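Local coordinates for protein glycoside Hydrolase (Bacteroides uniformis, PDB 5TA0) that probably hydrolyses agarose as a family GH86 glycoside hydrolase, and is held here as a point variant in complex with neoagarooctaose, at residues A[25-33]-A[438-449]; A[167-178]-A[225-236]. All blocks are in the same frame, centred on the assembly; numbering follows the deposited sequence.

Interaction 1. Residues A[25-33]-A[438-449]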
# COMPACT_ATOMS: atom_id res chain seq x y z
N THR A 25 27.31 -6.28 -2.24
CA THR A 25 26.18 -6.96 -1.65
C THR A 25 25.94 -8.26 -2.44
O THR A 25 25.90 -8.23 -3.67
CB THR A 25 24.96 -6.03 -1.68
OG1 THR A 25 25.17 -4.97 -0.73
CG2 THR A 25 23.70 -6.76 -1.34
N HIS A 26 25.77 -9.37 -1.73
CA HIS A 26 25.47 -10.65 -2.36
C HIS A 26 23.97 -10.90 -2.39
O HIS A 26 23.30 -10.84 -1.37
CB HIS A 26 26.21 -11.77 -1.65
CG HIS A 26 27.67 -11.49 -1.50
ND1 HIS A 26 28.23 -11.08 -0.31
CD2 HIS A 26 28.67 -11.51 -2.40
CE1 HIS A 26 29.52 -10.89 -0.48
NE2 HIS A 26 29.82 -11.13 -1.75
N VAL A 27 23.49 -11.20 -3.58
CA VAL A 27 22.07 -11.32 -3.86
C VAL A 27 21.87 -12.71 -4.48
O VAL A 27 22.44 -13.00 -5.53
CB VAL A 27 21.66 -10.18 -4.82
CG1 VAL A 27 20.25 -10.33 -5.30
CG2 VAL A 27 21.82 -8.83 -4.15
N GLN A 28 21.08 -13.55 -3.81
CA GLN A 28 20.91 -14.97 -4.17
C GLN A 28 19.47 -15.25 -4.58
O GLN A 28 18.53 -14.82 -3.90
CB GLN A 28 21.27 -15.81 -2.94
CG GLN A 28 21.26 -17.32 -3.11
CD GLN A 28 21.81 -18.04 -1.87
OE1 GLN A 28 21.04 -18.48 -1.02
NE2 GLN A 28 23.13 -18.11 -1.76
N LEU A 29 19.30 -15.98 -5.69
CA LEU A 29 18.01 -16.42 -6.20
C LEU A 29 18.01 -17.94 -6.14
O LEU A 29 18.80 -18.58 -6.86
CB LEU A 29 17.85 -15.96 -7.64
CG LEU A 29 16.72 -16.52 -8.53
CD1 LEU A 29 15.37 -16.35 -7.88
CD2 LEU A 29 16.71 -15.84 -9.88
N ASN A 30 17.18 -18.53 -5.29
CA ASN A 30 17.04 -19.99 -5.22
C ASN A 30 15.76 -20.38 -5.96
O ASN A 30 14.70 -20.55 -5.35
CB ASN A 30 17.06 -20.46 -3.77
CG ASN A 30 18.38 -20.19 -3.08
OD1 ASN A 30 19.44 -20.46 -3.64
ND2 ASN A 30 18.34 -19.60 -1.91
N LEU A 31 15.86 -20.51 -7.29
CA LEU A 31 14.67 -20.57 -8.14
C LEU A 31 13.92 -21.91 -8.12
O LEU A 31 12.86 -22.01 -8.71
CB LEU A 31 14.94 -20.06 -9.58
CG LEU A 31 16.19 -20.58 -10.30
CD1 LEU A 31 16.21 -22.11 -10.38
CD2 LEU A 31 16.34 -20.01 -11.70
N ASN A 32 14.45 -22.90 -7.40
CA ASN A 32 13.74 -24.17 -7.16
C ASN A 32 13.00 -24.23 -5.83
O ASN A 32 12.36 -25.24 -5.54
CB ASN A 32 14.73 -25.34 -7.24
CG ASN A 32 15.73 -25.32 -6.10
OD1 ASN A 32 16.38 -24.29 -5.85
ND2 ASN A 32 15.88 -26.44 -5.42
N VAL A 33 13.06 -23.15 -5.04
CA VAL A 33 12.49 -23.11 -3.69
C VAL A 33 11.30 -22.17 -3.65
O VAL A 33 11.49 -20.95 -3.69
CB VAL A 33 13.55 -22.68 -2.64
CG1 VAL A 33 12.96 -22.71 -1.23
CG2 VAL A 33 14.79 -23.56 -2.75
N ALA A 438 11.37 -12.71 -6.22
CA ALA A 438 11.44 -13.40 -7.50
C ALA A 438 10.24 -14.28 -7.73
O ALA A 438 9.67 -14.82 -6.78
CB ALA A 438 12.70 -14.23 -7.60
N TYR A 439 9.87 -14.41 -9.01
CA TYR A 439 8.68 -15.16 -9.44
C TYR A 439 9.00 -15.95 -10.70
O TYR A 439 9.65 -15.43 -11.62
CB TYR A 439 7.46 -14.20 -9.66
CG TYR A 439 7.11 -13.46 -8.38
CD1 TYR A 439 6.20 -14.02 -7.49
CD2 TYR A 439 7.77 -12.31 -8.01
CE1 TYR A 439 5.93 -13.42 -6.27
CE2 TYR A 439 7.51 -11.70 -6.79
CZ TYR A 439 6.59 -12.26 -5.92
OH TYR A 439 6.33 -11.71 -4.69
N VAL A 440 8.54 -17.19 -10.73
CA VAL A 440 8.82 -18.14 -11.82
C VAL A 440 7.54 -18.43 -12.59
O VAL A 440 6.57 -18.95 -12.03
CB VAL A 440 9.34 -19.47 -11.25
CG1 VAL A 440 9.49 -20.51 -12.37
CG2 VAL A 440 10.67 -19.28 -10.52
N ASP A 441 7.52 -18.06 -13.86
CA ASP A 441 6.41 -18.30 -14.75
C ASP A 441 6.86 -19.21 -15.87
O ASP A 441 7.28 -18.73 -16.93
CB ASP A 441 5.88 -16.99 -15.34
CG ASP A 441 4.67 -17.20 -16.26
OD1 ASP A 441 3.88 -18.12 -16.00
OD2 ASP A 441 4.50 -16.42 -17.19
N GLY A 442 6.77 -20.50 -15.63
CA GLY A 442 7.18 -21.50 -16.65
C GLY A 442 8.66 -21.44 -16.94
O GLY A 442 9.47 -21.76 -16.10
N LYS A 443 8.99 -20.97 -18.15
CA LYS A 443 10.37 -20.80 -18.61
C LYS A 443 11.00 -19.48 -18.19
O LYS A 443 12.20 -19.28 -18.34
CB LYS A 443 10.42 -20.90 -20.15
CG LYS A 443 9.77 -22.17 -20.69
CD LYS A 443 9.97 -22.38 -22.18
CE LYS A 443 9.27 -23.66 -22.61
NZ LYS A 443 9.67 -24.12 -23.97
N ASN A 444 10.16 -18.56 -17.69
CA ASN A 444 10.61 -17.22 -17.34
C ASN A 444 10.74 -17.02 -15.84
O ASN A 444 9.87 -17.47 -15.09
CB ASN A 444 9.64 -16.19 -17.88
CG ASN A 444 9.67 -16.11 -19.38
OD1 ASN A 444 10.73 -15.88 -19.97
ND2 ASN A 444 8.54 -16.30 -20.01
N VAL A 445 11.81 -16.37 -15.43
CA VAL A 445 12.03 -16.03 -14.02
C VAL A 445 12.29 -14.54 -13.92
O VAL A 445 13.14 -14.02 -14.64
CB VAL A 445 13.21 -16.80 -13.41
CG1 VAL A 445 13.33 -16.52 -11.91
CG2 VAL A 445 13.05 -18.28 -13.66
N TYR A 446 11.59 -13.87 -13.01
CA TYR A 446 11.68 -12.42 -12.80
C TYR A 446 12.31 -12.22 -11.45
O TYR A 446 11.76 -12.66 -10.43
CB TYR A 446 10.29 -11.76 -12.87
CG TYR A 446 9.62 -12.06 -14.17
CD1 TYR A 446 9.96 -11.33 -15.31
CD2 TYR A 446 8.72 -13.10 -14.29
CE1 TYR A 446 9.39 -11.63 -16.52
CE2 TYR A 446 8.13 -13.41 -15.51
CZ TYR A 446 8.48 -12.66 -16.62
OH TYR A 446 7.96 -12.95 -17.86
N PHE A 447 13.48 -11.58 -11.43
CA PHE A 447 14.27 -11.33 -10.24
C PHE A 447 14.27 -9.81 -10.02
O PHE A 447 14.80 -9.06 -10.86
CB PHE A 447 15.68 -11.88 -10.47
CG PHE A 447 16.60 -11.87 -9.28
CD1 PHE A 447 16.17 -11.77 -7.96
CD2 PHE A 447 17.97 -12.06 -9.52
CE1 PHE A 447 17.08 -11.81 -6.91
CE2 PHE A 447 18.86 -12.14 -8.47
CZ PHE A 447 18.42 -12.02 -7.19
N ILE A 448 13.60 -9.37 -8.96
CA ILE A 448 13.41 -7.92 -8.72
C ILE A 448 14.25 -7.49 -7.56
O ILE A 448 14.23 -8.12 -6.51
CB ILE A 448 11.93 -7.56 -8.44
CG1 ILE A 448 10.99 -8.15 -9.50
CG2 ILE A 448 11.75 -6.06 -8.35
CD1 ILE A 448 10.21 -9.37 -9.05
N ILE A 449 15.01 -6.41 -7.73
CA ILE A 449 15.91 -5.91 -6.70
C ILE A 449 15.71 -4.41 -6.59
O ILE A 449 15.69 -3.72 -7.60
CB ILE A 449 17.40 -6.26 -6.97
CG1 ILE A 449 17.53 -7.73 -7.41
CG2 ILE A 449 18.26 -5.92 -5.77
CD1 ILE A 449 18.94 -8.14 -7.83
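Val27, Leu29 and Leu31 turn toward the hairpin 438-449 and with it fill part of the interior of a beta-sandwich, a worked example of how strand alternation builds an apolar layer. Strand 25-30 and strand 444-449 run nearly antiparallel, at 153°, but their axes stay 9.3 Å apart, so they meet through side chains. The hairpin closes in a type II' turn from Asp441 to Asn444. At Val27, CG1 meets Ile449 CD1 tip to tip at 3.6 Å; Val27 was modelled in two conformers, which makes this detail less certain. Gln28 faces the other way, and its OE1 accepts a hydrogen bond from Asn30 ND2 at 3.1 Å; Asn30 ND2 also bonds Glu426. Leu29 makes the largest single contribution. With CG of Phe447 anti to its backbone N (chi1 -172°), the ring is presented to Leu29, whose CB sits over the face in a CH-pi contact, 4.1 Å from the ring centroid and 13° off the normal. Ile449 CD1 covers the opposite face, so the ring is clasped between two aliphatic groups. The branches of Leu29 then part: CD2 reaches Val445 CG1 at 4.0 Å, while CD1 presses on Ala438 CB at 3.4 Å, tighter than usual for two carbons. Tyr513, from strand 508-514, packs against both Leu29 and Phe447. Beyond Asn30 the chain turns a corner in a type I turn toward a different sheet. There Leu31 spans both arms of the hairpin, with its CD2 4.2 Å from Val445 CG2 and its carbonyl O 3.9 Å from Val440 CG2.

Interaction 2. Residues A[167-178]-A[225-236]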
# COMPACT_ATOMS: atom_id res chain seq x y z
N PRO A 167 -28.55 6.24 15.00
CA PRO A 167 -27.18 6.52 15.40
C PRO A 167 -26.47 7.39 14.37
O PRO A 167 -26.83 7.39 13.19
CB PRO A 167 -26.52 5.14 15.51
CG PRO A 167 -27.41 4.24 14.77
CD PRO A 167 -28.79 4.79 14.90
N PHE A 168 -25.47 8.12 14.83
CA PHE A 168 -24.74 9.06 13.98
C PHE A 168 -24.24 8.42 12.70
O PHE A 168 -23.52 7.43 12.72
CB PHE A 168 -23.57 9.61 14.75
CG PHE A 168 -22.81 10.67 14.03
CD1 PHE A 168 -23.39 11.91 13.81
CD2 PHE A 168 -21.50 10.45 13.60
CE1 PHE A 168 -22.70 12.90 13.17
CE2 PHE A 168 -20.81 11.44 12.94
CZ PHE A 168 -21.40 12.66 12.74
N GLY A 169 -24.64 8.99 11.57
CA GLY A 169 -24.33 8.45 10.26
C GLY A 169 -25.40 7.60 9.60
O GLY A 169 -25.19 7.10 8.50
N THR A 170 -26.56 7.41 10.24
CA THR A 170 -27.62 6.59 9.65
C THR A 170 -27.98 7.08 8.24
O THR A 170 -28.03 6.27 7.31
CB THR A 170 -28.84 6.54 10.58
OG1 THR A 170 -28.48 5.81 11.77
CG2 THR A 170 -30.02 5.89 9.92
N ALA A 171 -28.20 8.38 8.08
CA ALA A 171 -28.61 8.90 6.77
C ALA A 171 -27.49 8.78 5.74
O ALA A 171 -27.73 8.41 4.60
CB ALA A 171 -29.10 10.32 6.87
N SER A 172 -26.27 9.09 6.14
CA SER A 172 -25.11 8.93 5.28
C SER A 172 -25.01 7.47 4.85
O SER A 172 -24.80 7.18 3.66
CB SER A 172 -23.83 9.32 6.02
OG SER A 172 -23.85 10.71 6.36
N GLY A 173 -25.18 6.56 5.80
CA GLY A 173 -25.12 5.14 5.49
C GLY A 173 -26.21 4.64 4.55
O GLY A 173 -25.96 3.81 3.69
N GLU A 174 -27.42 5.12 4.78
CA GLU A 174 -28.52 4.76 3.90
C GLU A 174 -28.25 5.26 2.49
O GLU A 174 -28.48 4.55 1.52
CB GLU A 174 -29.85 5.29 4.42
CG GLU A 174 -30.99 4.93 3.50
CD GLU A 174 -32.35 5.41 3.94
OE1 GLU A 174 -33.11 5.82 3.04
OE2 GLU A 174 -32.68 5.32 5.14
N PHE A 175 -27.77 6.51 2.37
CA PHE A 175 -27.38 7.00 1.06
C PHE A 175 -26.39 6.02 0.40
O PHE A 175 -26.53 5.66 -0.78
CB PHE A 175 -26.76 8.42 1.15
CG PHE A 175 -25.98 8.79 -0.08
CD1 PHE A 175 -26.63 9.16 -1.26
CD2 PHE A 175 -24.60 8.67 -0.10
CE1 PHE A 175 -25.90 9.39 -2.42
CE2 PHE A 175 -23.89 8.89 -1.26
CZ PHE A 175 -24.53 9.27 -2.40
N TYR A 176 -25.35 5.66 1.14
CA TYR A 176 -24.29 4.82 0.54
C TYR A 176 -24.83 3.45 0.14
O TYR A 176 -24.57 2.94 -0.96
CB TYR A 176 -23.15 4.69 1.54
CG TYR A 176 -21.79 4.24 1.03
CD1 TYR A 176 -21.46 4.15 -0.34
CD2 TYR A 176 -20.79 3.95 1.95
CE1 TYR A 176 -20.17 3.81 -0.75
CE2 TYR A 176 -19.50 3.62 1.53
CZ TYR A 176 -19.20 3.53 0.19
OH TYR A 176 -17.95 3.21 -0.27
N GLY A 177 -25.60 2.82 1.03
CA GLY A 177 -26.18 1.50 0.72
C GLY A 177 -27.14 1.57 -0.47
O GLY A 177 -27.09 0.71 -1.35
N ARG A 178 -27.99 2.58 -0.52
CA ARG A 178 -28.93 2.72 -1.64
C ARG A 178 -28.18 3.00 -2.93
O ARG A 178 -28.51 2.47 -3.98
CB ARG A 178 -29.97 3.79 -1.39
CG ARG A 178 -31.02 3.44 -0.35
CD ARG A 178 -32.03 4.56 -0.27
NE ARG A 178 -33.12 4.24 0.63
CZ ARG A 178 -34.11 3.41 0.36
NH1 ARG A 178 -34.21 2.87 -0.83
NH2 ARG A 178 -35.01 3.14 1.30
N PHE A 225 -19.04 6.21 13.68
CA PHE A 225 -19.65 6.41 12.36
C PHE A 225 -19.33 5.25 11.41
O PHE A 225 -20.19 4.82 10.66
CB PHE A 225 -19.16 7.76 11.84
CG PHE A 225 -19.51 8.11 10.41
CD1 PHE A 225 -20.70 8.75 10.12
CD2 PHE A 225 -18.59 7.95 9.39
CE1 PHE A 225 -20.99 9.15 8.83
CE2 PHE A 225 -18.88 8.36 8.11
CZ PHE A 225 -20.08 8.97 7.83
N HIS A 226 -18.11 4.73 11.45
CA HIS A 226 -17.76 3.62 10.59
C HIS A 226 -18.63 2.37 10.83
O HIS A 226 -19.04 1.72 9.88
CB HIS A 226 -16.28 3.24 10.72
CG HIS A 226 -15.37 4.12 9.92
ND1 HIS A 226 -15.11 5.44 10.22
CD2 HIS A 226 -14.67 3.87 8.79
CE1 HIS A 226 -14.30 5.95 9.31
NE2 HIS A 226 -13.99 5.01 8.45
N SER A 227 -18.90 2.03 12.08
CA SER A 227 -19.78 0.88 12.36
C SER A 227 -21.17 1.11 11.80
O SER A 227 -21.77 0.22 11.21
CB SER A 227 -19.86 0.63 13.86
OG SER A 227 -18.60 0.21 14.38
N THR A 228 -21.67 2.33 11.97
CA THR A 228 -23.00 2.66 11.47
C THR A 228 -23.06 2.60 9.94
O THR A 228 -24.00 2.06 9.36
CB THR A 228 -23.44 4.00 12.03
OG1 THR A 228 -23.53 3.86 13.47
CG2 THR A 228 -24.81 4.45 11.47
N ILE A 229 -22.04 3.13 9.26
CA ILE A 229 -21.99 3.05 7.81
C ILE A 229 -21.95 1.59 7.34
O ILE A 229 -22.69 1.21 6.43
CB ILE A 229 -20.83 3.86 7.18
CG1 ILE A 229 -20.93 5.35 7.55
CG2 ILE A 229 -20.80 3.68 5.67
CD1 ILE A 229 -22.21 6.06 7.18
N ALA A 230 -21.11 0.78 7.96
CA ALA A 230 -21.00 -0.61 7.57
C ALA A 230 -22.36 -1.30 7.68
O ALA A 230 -22.78 -2.05 6.77
CB ALA A 230 -19.94 -1.32 8.39
N ALA A 231 -23.05 -1.06 8.79
CA ALA A 231 -24.35 -1.72 9.01
C ALA A 231 -25.38 -1.29 7.96
O ALA A 231 -26.15 -2.12 7.46
CB ALA A 231 -24.85 -1.44 10.40
N GLN A 232 -25.38 -0.01 7.60
CA GLN A 232 -26.32 0.47 6.58
C GLN A 232 -25.98 -0.04 5.19
O GLN A 232 -26.87 -0.43 4.43
CB GLN A 232 -26.37 2.00 6.57
CG GLN A 232 -27.01 2.61 7.80
CD GLN A 232 -28.52 2.45 7.82
OE1 GLN A 232 -29.25 3.39 7.51
NE2 GLN A 232 -28.99 1.27 8.18
N VAL A 233 -24.69 -0.08 4.84
CA VAL A 233 -24.30 -0.61 3.54
C VAL A 233 -24.74 -2.07 3.43
O VAL A 233 -25.29 -2.47 2.39
CB VAL A 233 -22.78 -0.46 3.29
CG1 VAL A 233 -22.31 -1.29 2.11
CG2 VAL A 233 -22.43 1.01 3.06
N LYS A 234 -24.51 -2.84 4.49
CA LYS A 234 -24.83 -4.28 4.51
C LYS A 234 -26.35 -4.54 4.58
O LYS A 234 -26.82 -5.56 4.05
CB LYS A 234 -24.08 -4.97 5.64
CG LYS A 234 -22.57 -5.05 5.40
CD LYS A 234 -21.82 -5.51 6.64
CE LYS A 234 -20.32 -5.43 6.45
NZ LYS A 234 -19.86 -6.40 5.44
N LYS A 235 -27.11 -3.64 5.19
CA LYS A 235 -28.60 -3.72 5.15
C LYS A 235 -29.09 -3.78 3.70
O LYS A 235 -29.96 -4.60 3.34
CB LYS A 235 -29.22 -2.52 5.87
CG LYS A 235 -30.74 -2.36 5.75
CD LYS A 235 -31.23 -1.10 6.48
CE LYS A 235 -32.67 -0.76 6.11
NZ LYS A 235 -33.18 0.42 6.87
N PHE A 236 -28.54 -2.93 2.85
CA PHE A 236 -28.92 -2.90 1.45
C PHE A 236 -28.16 -3.84 0.54
O PHE A 236 -28.64 -4.19 -0.53
CB PHE A 236 -28.85 -1.45 0.92
CG PHE A 236 -29.88 -0.55 1.54
CD1 PHE A 236 -29.61 0.18 2.66
CD2 PHE A 236 -31.16 -0.46 0.99
CE1 PHE A 236 -30.55 1.00 3.24
CE2 PHE A 236 -32.11 0.35 1.58
CZ PHE A 236 -31.82 1.08 2.69
O HOH W 1 -22.55 5.97 14.73
O HOH W 2 -31.85 2.62 6.22
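Gly173 and Gly177 of helix 170-178 lie against Ile229 and Val233 of helix 225-236, joining two neighbouring helices of the alpha/beta barrel through a GxxxG pattern that Gly169, at the N-cap, extends. The principle is close approach: the axes come within 7.5 Å, crossing at -36°, and a side chain on any of these glycines would collide with the partner helix. Into the groove drops Ile229 CD1, 3.3 Å from Gly173 N. On the barrel side, Tyr176 receives Ile229 CG2 at its ring edge, in plane, whereas Val233 CG2 approaches Tyr176 CD2 obliquely at 3.5 Å; the Tyr176 hydroxyl bonds Glu199 O. The rings of Phe168 and Phe225 are mutually inclined, centroids 5.8 Å apart. At the other end, CG beside the backbone N (chi1 -71°) and a chain extended to NE let Arg178 arch over Phe236, its CG above the ring face, 4.0 Å from the centroid, and one guanidinium face turned to Phe236 CE2, the planes 53° apart. Arg178 NE also grips Glu174 OE1 at 2.9 Å in a salt bridge from above the carboxylate plane; Arg101 is a second partner of OE1. With a leucine in place of Arg178, Glu174 would probably lose one of its two arginine mates, and Phe236 CE2 the guanidinium face it packs against. Near the helix start, a hydrogen-bonded water bridges the segments, 2.7 Å from Phe168 O and 2.6 Å from Thr228 OG1.

How the interactions relate
From the N terminus, the chain first lays down strand 25-30, whose partner hairpin 438-449 arrives only after some 400 residues; interaction 1 therefore closes a very long loop and ties the start of the chain into the beta-sandwich. The eight parallel strands of the alpha/beta barrel, from 50-51 to 364-369, lie inside that loop. Interaction 2 is nested there, closing a much shorter loop of 46 residues and joining helix 170-183, between strands 134-140 and 197-199, to helix 219-236, which leads into strand 242-247. The centres of interactions 1 and 2 are about 46 Å apart, on opposite sides of the chain's centre. The nearest atoms of interactions 1 and 2 are about 29 Å apart.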